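Local coordinates for protein cytochrome P450 CYP260B1 (Sorangium cellulosum, PDB 5HIW) that binds protoporphyrin IX with its iron inside a largely helical cytochrome P450 fold, a water sitting on the metal, at residues S16-H21 against S302-H307; S234-N239 against E267-C272; L329-G334 against P342-E347. One frame throughout, in Å; residues are numbered along the deposited sequence.

Interaction 1: S16-H21 against S302-H307; sequences SAFGIH and SLIARH
The F18 ring meets I304 with its edge: CD1 of I304 lies near the plane of the ring, 4.2 Å from F18 CE2, and the two side chains cross at about a right angle. The F382 ring also meets that of F18, with the planes about 20° apart. On the other segment, one face of the H307 imidazole carries L303 O, 3.2 Å above its plane and offset toward the rim. F18 reaches across because its CG stands anti to the backbone N (chi1 -178°). The other branch of I304 uses the bare backbone of G19, with CG2 resting 3.9 Å from G19 CA, so its two branches rest on adjacent residues of one helix, the F18 ring and the G19 backbone. S302 braces the turn that presents it: its OG accepts from I304 N at 3.2 Å and from A305 N at 3.1 Å, an ST turn and an ST motif sharing one oxygen. The contact packs helix 17-28, the first of this P450 fold, against the chain leaving strand 298-302. Between the segments it is wholly apolar and buried, so shape and exclusion of water hold it; the S302 OG bonds lie within the turn.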
loop_
_atom_site.group_PDB
_atom_site.type_symbol
_atom_site.label_atom_id
_atom_site.label_comp_id
_atom_site.label_asym_id
_atom_site.label_seq_id
_atom_site.Cartn_x
_atom_site.Cartn_y
_atom_site.Cartn_z
ATOM N N SER A 16 5.039 -15.513 -8.778
ATOM C CA SER A 16 3.693 -15.641 -9.249
ATOM C C SER A 16 2.991 -16.914 -8.699
ATOM O O SER A 16 1.788 -17.091 -8.919
ATOM C CB SER A 16 3.673 -15.592 -10.791
ATOM O OG SER A 16 4.161 -16.862 -11.236
ATOM N N ALA A 17 3.671 -17.709 -7.869
ATOM C CA ALA A 17 3.097 -19.008 -7.449
ATOM C C ALA A 17 1.911 -18.802 -6.533
ATOM O O ALA A 17 0.933 -19.571 -6.574
ATOM C CB ALA A 17 4.115 -19.905 -6.762
ATOM N N PHE A 18 1.979 -17.758 -5.715
ATOM C CA PHE A 18 0.887 -17.524 -4.778
ATOM C C PHE A 18 -0.369 -17.114 -5.496
ATOM O O PHE A 18 -1.431 -17.599 -5.178
ATOM C CB PHE A 18 1.270 -16.476 -3.772
ATOM C CG PHE A 18 0.215 -16.206 -2.722
ATOM C CD1 PHE A 18 -0.256 -17.226 -1.922
ATOM C CD2 PHE A 18 -0.212 -14.926 -2.454
ATOM C CE1 PHE A 18 -1.178 -16.998 -0.959
ATOM C CE2 PHE A 18 -1.126 -14.695 -1.462
ATOM C CZ PHE A 18 -1.623 -15.734 -0.710
ATOM N N GLY A 19 -0.287 -16.261 -6.501
ATOM C CA GLY A 19 -1.521 -15.836 -7.173
ATOM C C GLY A 19 -2.110 -17.005 -7.947
ATOM O O GLY A 19 -3.327 -17.186 -8.009
ATOM N N ILE A 20 -1.228 -17.802 -8.506
ATOM C CA ILE A 20 -1.671 -19.051 -9.203
ATOM C C ILE A 20 -2.446 -19.975 -8.237
ATOM O O ILE A 20 -3.543 -20.503 -8.569
ATOM C CB ILE A 20 -0.477 -19.783 -9.800
ATOM C CG1 ILE A 20 0.067 -18.999 -11.019
ATOM C CG2 ILE A 20 -0.926 -21.223 -10.248
ATOM C CD1 ILE A 20 1.375 -19.484 -11.646
ATOM N N HIS A 21 -1.852 -20.160 -7.080
ATOM C CA HIS A 21 -2.395 -20.972 -5.962
ATOM C C HIS A 21 -3.748 -20.482 -5.509
ATOM O O HIS A 21 -4.694 -21.276 -5.395
ATOM C CB HIS A 21 -1.361 -20.904 -4.835
ATOM C CG HIS A 21 -1.678 -21.667 -3.600
ATOM N ND1 HIS A 21 -1.784 -21.051 -2.355
ATOM C CD2 HIS A 21 -1.771 -23.000 -3.376
ATOM C CE1 HIS A 21 -1.997 -21.979 -1.444
ATOM N NE2 HIS A 21 -2.009 -23.161 -2.038
ATOM N N SER A 302 -9.660 -11.353 -0.582
ATOM C CA SER A 302 -8.457 -11.445 -1.342
ATOM C C SER A 302 -8.433 -10.374 -2.443
ATOM O O SER A 302 -9.343 -10.271 -3.258
ATOM C CB SER A 302 -8.308 -12.780 -2.056
ATOM O OG SER A 302 -7.101 -12.794 -2.841
ATOM N N LEU A 303 -7.399 -9.571 -2.428
ATOM C CA LEU A 303 -7.185 -8.569 -3.469
ATOM C C LEU A 303 -6.240 -9.094 -4.529
ATOM O O LEU A 303 -5.869 -8.361 -5.418
ATOM C CB LEU A 303 -6.703 -7.275 -2.839
ATOM C CG LEU A 303 -7.619 -6.646 -1.804
ATOM C CD1 LEU A 303 -7.037 -5.376 -1.159
ATOM C CD2 LEU A 303 -9.001 -6.300 -2.273
ATOM N N ILE A 304 -5.830 -10.385 -4.443
ATOM C CA ILE A 304 -4.942 -10.992 -5.415
ATOM C C ILE A 304 -5.606 -12.007 -6.376
ATOM O O ILE A 304 -5.192 -12.111 -7.517
ATOM C CB ILE A 304 -3.705 -11.645 -4.690
ATOM C CG1 ILE A 304 -2.749 -10.537 -4.143
ATOM C CG2 ILE A 304 -2.888 -12.605 -5.553
ATOM C CD1 ILE A 304 -1.708 -10.915 -3.095
ATOM N N ALA A 305 -6.544 -12.810 -5.878
ATOM C CA ALA A 305 -7.024 -13.914 -6.706
ATOM C C ALA A 305 -7.556 -13.444 -8.080
ATOM O O ALA A 305 -7.242 -14.035 -9.083
ATOM C CB ALA A 305 -8.081 -14.636 -5.976
ATOM N N ARG A 306 -8.299 -12.370 -8.093
ATOM C CA ARG A 306 -8.798 -11.736 -9.389
ATOM C C ARG A 306 -7.691 -11.540 -10.359
ATOM O O ARG A 306 -7.867 -11.762 -11.558
ATOM C CB ARG A 306 -9.511 -10.415 -9.136
ATOM C CG ARG A 306 -10.261 -9.846 -10.325
ATOM C CD ARG A 306 -11.140 -8.652 -9.976
ATOM N NE ARG A 306 -12.193 -8.570 -10.985
ATOM C CZ ARG A 306 -12.079 -7.977 -12.183
ATOM N NH1 ARG A 306 -10.970 -7.367 -12.576
ATOM N NH2 ARG A 306 -13.093 -8.030 -13.032
ATOM N N HIS A 307 -6.489 -11.101 -9.904
ATOM C CA HIS A 307 -5.432 -10.803 -10.809
ATOM C C HIS A 307 -4.951 -12.011 -11.601
ATOM O O HIS A 307 -4.297 -11.868 -12.632
ATOM C CB HIS A 307 -4.257 -10.180 -10.051
ATOM C CG HIS A 307 -4.624 -8.886 -9.372
ATOM N ND1 HIS A 307 -3.834 -8.304 -8.407
ATOM C CD2 HIS A 307 -5.714 -8.079 -9.502
ATOM C CE1 HIS A 307 -4.401 -7.185 -8.010
ATOM N NE2 HIS A 307 -5.532 -7.020 -8.662
#

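Interaction 2: S234-N239 against E267-C272; sequences SWMLAN and ESTRWC. With HEM (protoporphyrin IX containing Fe), chain B.
M236 turns its CG anti to the backbone N (chi1 170°) and runs extended from there, which carries CE to 4.0 Å from CG2 of T269, the two side chains crossing obliquely. N239 swings CG anti to its carbonyl carbon and so aims its amide at the end of the neighbouring helix. There N239 ND2 donates to C272 O at 3.1 Å. The bond is bent, 140° at the hydrogen, and the nitrogen stands above the carbonyl plane, 48° out of it. The same ND2 also donates to F382 O, so two carbonyls hold the amide group. The sulfur of C272 lies against the same amide, with SG 3.8 Å from N239 ND2. A water adds a polar link: it donates to M236 O at 2.7 Å and to S268 OG at 3.2 Å, while S268 OG also bonds I265 O. By family, helix 232-245 is the C-terminal part of the long central helix of P450s, and helix 261-271 is helix K, whose ExxR signature is E267 to R270. Within it R270 grips the carboxylate side-on, NE on E267 OE1 and NH2 on E267 OE2, each at 2.9 Å, with the oxygens almost in the guanidinium plane. R323 forms a salt bridge to E267 OE2 as well, completing the Glu-Arg-Arg cluster known from P450s; two positive partners would probably stabilise the buried glutamate as an anion. On the cofactor side, M236 SD lies 3.8 Å from CBB, in a vinyl group of the haem.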
loop_
_atom_site.group_PDB
_atom_site.type_symbol
_atom_site.label_atom_id
_atom_site.label_comp_id
_atom_site.label_asym_id
_atom_site.label_seq_id
_atom_site.Cartn_x
_atom_site.Cartn_y
_atom_site.Cartn_z
ATOM N N SER A 234 6.504 1.117 0.509
ATOM C CA SER A 234 7.653 0.238 0.392
ATOM C C SER A 234 7.332 -1.110 -0.294
ATOM O O SER A 234 8.085 -1.501 -1.208
ATOM C CB SER A 234 8.238 -0.036 1.799
ATOM O OG SER A 234 8.845 1.173 2.293
ATOM N N TRP A 235 6.169 -1.639 -0.018
ATOM C CA TRP A 235 5.792 -3.001 -0.595
ATOM C C TRP A 235 5.423 -2.832 -2.049
ATOM O O TRP A 235 5.828 -3.668 -2.909
ATOM C CB TRP A 235 4.815 -3.724 0.223
ATOM C CG TRP A 235 5.434 -4.148 1.505
ATOM C CD1 TRP A 235 5.200 -3.606 2.769
ATOM C CD2 TRP A 235 6.459 -5.119 1.666
ATOM N NE1 TRP A 235 6.034 -4.195 3.680
ATOM C CE2 TRP A 235 6.786 -5.153 3.041
ATOM C CE3 TRP A 235 7.131 -5.978 0.780
ATOM C CZ2 TRP A 235 7.818 -5.963 3.532
ATOM C CZ3 TRP A 235 8.116 -6.827 1.271
ATOM C CH2 TRP A 235 8.473 -6.794 2.625
ATOM N N MET A 236 4.789 -1.697 -2.401
ATOM C CA MET A 236 4.552 -1.403 -3.850
ATOM C C MET A 236 5.810 -1.200 -4.634
ATOM O O MET A 236 5.989 -1.741 -5.752
ATOM C CB MET A 236 3.637 -0.178 -4.023
ATOM C CG MET A 236 3.548 0.333 -5.503
ATOM S SD MET A 236 2.067 1.374 -5.678
ATOM C CE MET A 236 2.096 1.590 -7.468
ATOM N N LEU A 237 6.739 -0.427 -4.064
ATOM C CA LEU A 237 8.019 -0.256 -4.703
ATOM C C LEU A 237 8.781 -1.548 -4.777
ATOM O O LEU A 237 9.386 -1.819 -5.828
ATOM C CB LEU A 237 8.855 0.824 -4.013
ATOM C CG LEU A 237 8.341 2.302 -4.038
ATOM C CD1 LEU A 237 9.211 3.192 -3.132
ATOM C CD2 LEU A 237 8.325 2.790 -5.452
ATOM N N ALA A 238 8.738 -2.359 -3.718
ATOM C CA ALA A 238 9.451 -3.582 -3.693
ATOM C C ALA A 238 8.962 -4.477 -4.856
ATOM O O ALA A 238 9.749 -4.999 -5.629
ATOM C CB ALA A 238 9.254 -4.343 -2.386
ATOM N N ASN A 239 7.658 -4.635 -4.995
ATOM C CA ASN A 239 7.172 -5.579 -6.020
ATOM C C ASN A 239 7.241 -5.042 -7.436
ATOM O O ASN A 239 7.349 -5.806 -8.378
ATOM C CB ASN A 239 5.770 -5.960 -5.674
ATOM C CG ASN A 239 5.678 -6.774 -4.391
ATOM O OD1 ASN A 239 6.666 -7.053 -3.715
ATOM N ND2 ASN A 239 4.511 -7.208 -4.101
ATOM N N GLU A 267 0.843 -2.968 -14.712
ATOM C CA GLU A 267 1.010 -4.447 -14.885
ATOM C C GLU A 267 1.736 -5.126 -13.701
ATOM O O GLU A 267 1.316 -6.184 -13.280
ATOM C CB GLU A 267 1.711 -4.722 -16.194
ATOM C CG GLU A 267 2.019 -6.164 -16.528
ATOM C CD GLU A 267 0.822 -7.082 -16.669
ATOM O OE1 GLU A 267 -0.293 -6.768 -16.321
ATOM O OE2 GLU A 267 1.030 -8.240 -17.128
ATOM N N SER A 268 2.708 -4.429 -13.046
ATOM C CA SER A 268 3.366 -4.925 -11.823
ATOM C C SER A 268 2.393 -5.082 -10.723
ATOM O O SER A 268 2.443 -6.059 -9.953
ATOM C CB SER A 268 4.592 -4.049 -11.397
ATOM O OG SER A 268 4.234 -2.827 -10.675
ATOM N N THR A 269 1.420 -4.161 -10.645
ATOM C CA THR A 269 0.442 -4.280 -9.596
ATOM C C THR A 269 -0.546 -5.436 -9.843
ATOM O O THR A 269 -1.168 -5.895 -8.892
ATOM C CB THR A 269 -0.332 -2.999 -9.212
ATOM O OG1 THR A 269 -1.218 -2.607 -10.264
ATOM C CG2 THR A 269 0.645 -1.902 -8.873
ATOM N N ARG A 270 -0.728 -5.835 -11.092
ATOM C CA ARG A 270 -1.604 -7.028 -11.377
ATOM C C ARG A 270 -0.820 -8.340 -11.145
ATOM O O ARG A 270 -1.268 -9.271 -10.423
ATOM C CB ARG A 270 -2.124 -6.981 -12.813
ATOM C CG ARG A 270 -3.026 -8.161 -13.150
ATOM C CD ARG A 270 -3.166 -8.362 -14.624
ATOM N NE ARG A 270 -1.924 -8.819 -15.126
ATOM C CZ ARG A 270 -1.444 -10.038 -14.984
ATOM N NH1 ARG A 270 -2.112 -10.977 -14.356
ATOM N NH2 ARG A 270 -0.296 -10.303 -15.563
ATOM N N TRP A 271 0.343 -8.399 -11.752
ATOM C CA TRP A 271 1.177 -9.607 -11.729
ATOM C C TRP A 271 1.743 -9.899 -10.345
ATOM O O TRP A 271 1.927 -11.051 -9.925
ATOM C CB TRP A 271 2.324 -9.396 -12.696
ATOM C CG TRP A 271 3.151 -10.516 -12.899
ATOM C CD1 TRP A 271 2.846 -11.670 -13.629
ATOM C CD2 TRP A 271 4.438 -10.707 -12.372
ATOM N NE1 TRP A 271 3.862 -12.542 -13.540
ATOM C CE2 TRP A 271 4.851 -12.002 -12.761
ATOM C CE3 TRP A 271 5.247 -9.961 -11.540
ATOM C CZ2 TRP A 271 6.100 -12.531 -12.395
ATOM C CZ3 TRP A 271 6.501 -10.490 -11.173
ATOM C CH2 TRP A 271 6.904 -11.763 -11.595
ATOM N N CYS A 272 2.024 -8.844 -9.574
ATOM C CA CYS A 272 2.601 -9.057 -8.226
ATOM C C CYS A 272 2.165 -7.928 -7.299
ATOM O O CYS A 272 3.004 -7.152 -6.804
ATOM C CB CYS A 272 4.118 -9.108 -8.333
ATOM S SG CYS A 272 4.912 -9.806 -6.805
HETATM C CHA HEM B . -7.367 2.874 1.490
HETATM C CHB HEM B . -3.940 0.127 -0.596
HETATM C CHC HEM B . -0.980 3.903 -0.711
HETATM C CHD HEM B . -4.011 6.227 2.180
HETATM C C1A HEM B . -6.743 1.824 0.879
HETATM C C2A HEM B . -7.312 0.547 0.624
HETATM C C3A HEM B . -6.361 -0.218 0.001
HETATM C C4A HEM B . -5.155 0.556 -0.021
HETATM C CMA HEM B . -6.527 -1.684 -0.448
HETATM C CAA HEM B . -8.767 0.152 0.852
HETATM C CBA HEM B . -8.985 -0.202 2.332
HETATM C CGA HEM B . -10.307 -0.842 2.577
HETATM O O1A HEM B . -11.220 -0.779 1.689
HETATM O O2A HEM B . -10.446 -1.600 3.569
HETATM C C1B HEM B . -2.840 0.877 -0.761
HETATM C C2B HEM B . -1.695 0.410 -1.495
HETATM C C3B HEM B . -0.858 1.508 -1.536
HETATM C C4B HEM B . -1.486 2.609 -0.801
HETATM C CMB HEM B . -1.369 -0.978 -2.075
HETATM C CAB HEM B . 0.445 1.429 -2.149
HETATM C CBB HEM B . 1.466 2.213 -2.039
HETATM C C1C HEM B . -1.557 4.897 0.077
HETATM C C2C HEM B . -0.947 6.181 0.250
HETATM C C3C HEM B . -1.816 6.831 1.083
HETATM C C4C HEM B . -2.883 5.952 1.438
HETATM C CMC HEM B . 0.360 6.526 -0.423
HETATM C CAC HEM B . -1.719 8.212 1.592
HETATM C CBC HEM B . -1.107 9.152 0.885
HETATM C C1D HEM B . -5.169 5.459 2.190
HETATM C C2D HEM B . -6.362 5.948 2.932
HETATM C C3D HEM B . -7.295 5.022 2.754
HETATM C C4D HEM B . -6.684 4.003 1.887
HETATM C CMD HEM B . -6.477 7.187 3.799
HETATM C CAD HEM B . -8.757 5.042 3.234
HETATM C CBD HEM B . -9.605 5.635 2.125
HETATM C CGD HEM B . -11.089 5.743 2.500
HETATM O O1D HEM B . -11.612 5.032 3.413
HETATM O O2D HEM B . -11.856 6.555 1.881
HETATM N NA HEM B . -5.401 1.802 0.442
HETATM N NB HEM B . -2.713 2.198 -0.499
HETATM N NC HEM B . -2.712 4.782 0.716
HETATM N ND HEM B . -5.406 4.266 1.592
HETATM FE FE HEM B . -4.107 3.274 0.544
HETATM O O HOH W 1 4.012 -2.502 -7.478
HETATM O O HOH W 2 -3.315 2.385 2.506
#

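Interaction 3: L329-G334 against P342-E347; sequences LNFGGG and PLARME. With HEM (protoporphyrin IX containing Fe), chain B.
The R345 guanidinium that packs on F331 is gripped at its nitrogens: NH2 forms a salt bridge with E266 OE1, and NH1 makes a weak hydrogen bond to Y337 OH. Held there, one face of the group takes CE2 of F331 over its centre, 3.8 Å from the guanidinium plane. With CG anti to its own carbonyl carbon (chi1 -71°), the phenyl also brings CZ to 4.1 Å from A344 CB. At its edge the ring meets the cofactor: F331 CE1 is 3.6 Å from haem C3B, which lies near the ring plane. N330 ND2 stands 3.3 Å above one face of the phenyl, offset toward its rim. F331 and the glycines after it open the FxxGxxxC signature of P450s, which leads to C338, in this family the thiolate ligand of the iron; a type I turn from L329 to G332, closed by G332 N to L329 O at 2.9 Å, leads into it. Water 2 binds the iron from the other side of the haem. Across the segments this is van der Waals contact, partly between a phenyl and a charged guanidinium inclined at 58° to it, and the salt bridge to E266 probably offsets the arginine's charge.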
loop_
_atom_site.group_PDB
_atom_site.type_symbol
_atom_site.label_atom_id
_atom_site.label_comp_id
_atom_site.label_asym_id
_atom_site.label_seq_id
_atom_site.Cartn_x
_atom_site.Cartn_y
_atom_site.Cartn_z
ATOM N N LEU A 329 -7.369 -4.897 -7.899
ATOM C CA LEU A 329 -7.958 -4.724 -6.602
ATOM C C LEU A 329 -6.942 -4.188 -5.592
ATOM O O LEU A 329 -7.253 -4.162 -4.389
ATOM C CB LEU A 329 -8.458 -6.074 -6.107
ATOM C CG LEU A 329 -9.722 -6.584 -6.875
ATOM C CD1 LEU A 329 -10.074 -7.950 -6.389
ATOM C CD2 LEU A 329 -10.903 -5.694 -6.786
ATOM N N ASN A 330 -5.730 -3.911 -6.052
ATOM C CA ASN A 330 -4.611 -3.497 -5.126
ATOM C C ASN A 330 -4.950 -2.276 -4.324
ATOM O O ASN A 330 -4.412 -2.147 -3.270
ATOM C CB ASN A 330 -3.275 -3.339 -5.837
ATOM C CG ASN A 330 -3.308 -2.323 -6.981
ATOM O OD1 ASN A 330 -4.134 -2.407 -7.859
ATOM N ND2 ASN A 330 -2.410 -1.344 -6.955
ATOM N N PHE A 331 -5.769 -1.349 -4.863
ATOM C CA PHE A 331 -6.182 -0.162 -4.154
ATOM C C PHE A 331 -7.625 -0.311 -3.669
ATOM O O PHE A 331 -8.275 0.654 -3.301
ATOM C CB PHE A 331 -6.027 1.053 -5.104
ATOM C CG PHE A 331 -4.615 1.459 -5.413
ATOM C CD1 PHE A 331 -3.702 1.724 -4.406
ATOM C CD2 PHE A 331 -4.197 1.629 -6.730
ATOM C CE1 PHE A 331 -2.387 2.113 -4.713
ATOM C CE2 PHE A 331 -2.900 1.974 -7.040
ATOM C CZ PHE A 331 -2.000 2.273 -6.050
ATOM N N GLY A 332 -8.161 -1.531 -3.676
ATOM C CA GLY A 332 -9.509 -1.724 -3.208
ATOM C C GLY A 332 -10.523 -1.377 -4.288
ATOM O O GLY A 332 -10.250 -1.525 -5.498
ATOM N N GLY A 333 -11.716 -1.018 -3.827
ATOM C CA GLY A 333 -12.866 -0.747 -4.708
ATOM C C GLY A 333 -14.036 -0.213 -3.924
ATOM O O GLY A 333 -14.148 -0.440 -2.781
ATOM N N GLY A 334 -14.830 0.655 -4.519
ATOM C CA GLY A 334 -15.992 1.171 -3.835
ATOM C C GLY A 334 -15.693 2.385 -3.030
ATOM O O GLY A 334 -14.769 3.107 -3.311
ATOM N N PRO A 342 -2.983 8.188 -6.098
ATOM C CA PRO A 342 -2.205 9.114 -6.994
ATOM C C PRO A 342 -0.765 9.343 -6.505
ATOM O O PRO A 342 0.176 9.478 -7.298
ATOM C CB PRO A 342 -3.012 10.438 -6.936
ATOM C CG PRO A 342 -4.368 10.009 -6.568
ATOM C CD PRO A 342 -4.325 8.712 -5.794
ATOM N N LEU A 343 -0.612 9.359 -5.177
ATOM C CA LEU A 343 0.750 9.572 -4.598
ATOM C C LEU A 343 1.569 8.325 -4.801
ATOM O O LEU A 343 2.750 8.393 -5.133
ATOM C CB LEU A 343 0.662 9.959 -3.111
ATOM C CG LEU A 343 2.024 10.053 -2.386
ATOM C CD1 LEU A 343 2.977 11.036 -3.067
ATOM C CD2 LEU A 343 1.702 10.474 -0.971
ATOM N N ALA A 344 0.971 7.153 -4.534
ATOM C CA ALA A 344 1.691 5.890 -4.736
ATOM C C ALA A 344 2.174 5.750 -6.174
ATOM O O ALA A 344 3.337 5.425 -6.439
ATOM C CB ALA A 344 0.795 4.780 -4.338
ATOM N N ARG A 345 1.267 5.979 -7.130
ATOM C CA ARG A 345 1.654 5.890 -8.534
ATOM C C ARG A 345 2.738 6.860 -8.929
ATOM O O ARG A 345 3.612 6.551 -9.669
ATOM C CB ARG A 345 0.399 6.116 -9.390
ATOM C CG ARG A 345 -0.447 4.817 -9.555
ATOM C CD ARG A 345 -1.835 5.121 -10.134
ATOM N NE ARG A 345 -2.596 3.901 -10.538
ATOM C CZ ARG A 345 -3.904 3.714 -10.338
ATOM N NH1 ARG A 345 -4.657 4.579 -9.593
ATOM N NH2 ARG A 345 -4.481 2.598 -10.795
ATOM N N MET A 346 2.668 8.091 -8.449
ATOM C CA MET A 346 3.631 9.041 -8.773
ATOM C C MET A 346 5.024 8.734 -8.167
ATOM O O MET A 346 6.068 8.887 -8.790
ATOM C CB MET A 346 3.160 10.433 -8.402
ATOM C CG MET A 346 4.173 11.520 -8.631
ATOM S SD MET A 346 5.283 11.914 -7.222
ATOM C CE MET A 346 4.165 12.756 -6.187
ATOM N N GLU A 347 5.001 8.342 -6.903
ATOM C CA GLU A 347 6.270 8.023 -6.233
ATOM C C GLU A 347 6.937 6.823 -6.899
ATOM O O GLU A 347 8.139 6.819 -7.137
ATOM C CB GLU A 347 5.967 7.764 -4.769
ATOM C CG GLU A 347 7.228 7.691 -3.896
ATOM C CD GLU A 347 6.935 7.672 -2.412
ATOM O OE1 GLU A 347 5.859 8.102 -1.911
ATOM O OE2 GLU A 347 7.918 7.259 -1.756
HETATM C CHA HEM B . -7.367 2.874 1.490
HETATM C CHB HEM B . -3.940 0.127 -0.596
HETATM C CHC HEM B . -0.980 3.903 -0.711
HETATM C CHD HEM B . -4.011 6.227 2.180
HETATM C C1A HEM B . -6.743 1.824 0.879
HETATM C C2A HEM B . -7.312 0.547 0.624
HETATM C C3A HEM B . -6.361 -0.218 0.001
HETATM C C4A HEM B . -5.155 0.556 -0.021
HETATM C CMA HEM B . -6.527 -1.684 -0.448
HETATM C CAA HEM B . -8.767 0.152 0.852
HETATM C CBA HEM B . -8.985 -0.202 2.332
HETATM C CGA HEM B . -10.307 -0.842 2.577
HETATM O O1A HEM B . -11.220 -0.779 1.689
HETATM O O2A HEM B . -10.446 -1.600 3.569
HETATM C C1B HEM B . -2.840 0.877 -0.761
HETATM C C2B HEM B . -1.695 0.410 -1.495
HETATM C C3B HEM B . -0.858 1.508 -1.536
HETATM C C4B HEM B . -1.486 2.609 -0.801
HETATM C CMB HEM B . -1.369 -0.978 -2.075
HETATM C CAB HEM B . 0.445 1.429 -2.149
HETATM C CBB HEM B . 1.466 2.213 -2.039
HETATM C C1C HEM B . -1.557 4.897 0.077
HETATM C C2C HEM B . -0.947 6.181 0.250
HETATM C C3C HEM B . -1.816 6.831 1.083
HETATM C C4C HEM B . -2.883 5.952 1.438
HETATM C CMC HEM B . 0.360 6.526 -0.423
HETATM C CAC HEM B . -1.719 8.212 1.592
HETATM C CBC HEM B . -1.107 9.152 0.885
HETATM C C1D HEM B . -5.169 5.459 2.190
HETATM C C2D HEM B . -6.362 5.948 2.932
HETATM C C3D HEM B . -7.295 5.022 2.754
HETATM C C4D HEM B . -6.684 4.003 1.887
HETATM C CMD HEM B . -6.477 7.187 3.799
HETATM C CAD HEM B . -8.757 5.042 3.234
HETATM C CBD HEM B . -9.605 5.635 2.125
HETATM C CGD HEM B . -11.089 5.743 2.500
HETATM O O1D HEM B . -11.612 5.032 3.413
HETATM O O2D HEM B . -11.856 6.555 1.881
HETATM N NA HEM B . -5.401 1.802 0.442
HETATM N NB HEM B . -2.713 2.198 -0.499
HETATM N NC HEM B . -2.712 4.782 0.716
HETATM N ND HEM B . -5.406 4.266 1.592
HETATM FE FE HEM B . -4.107 3.274 0.544
HETATM O O HOH W 2 -3.315 2.385 2.506
#

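How the interactions relate
From the N terminus, interaction 1 ties helix 17-28 to the chain just after strand 298-302, closing a loop of 280 residues that holds most of the helical domain. Interaction 2 falls within that span and closes a 27-residue connection, mostly helical, between helix 232-245 and helix 261-271. Interaction 3 follows in series, a seven-residue loop joining the signature segment to helix 341-358. None cross. H307 connects all three: its O meets R270 NH1 of interaction 2 at 2.9 Å and its NE2 meets L329 N of interaction 3 at 2.9 Å. Interactions 2 and 3 meet beside the haem, where M236 SD packs against A344 CB.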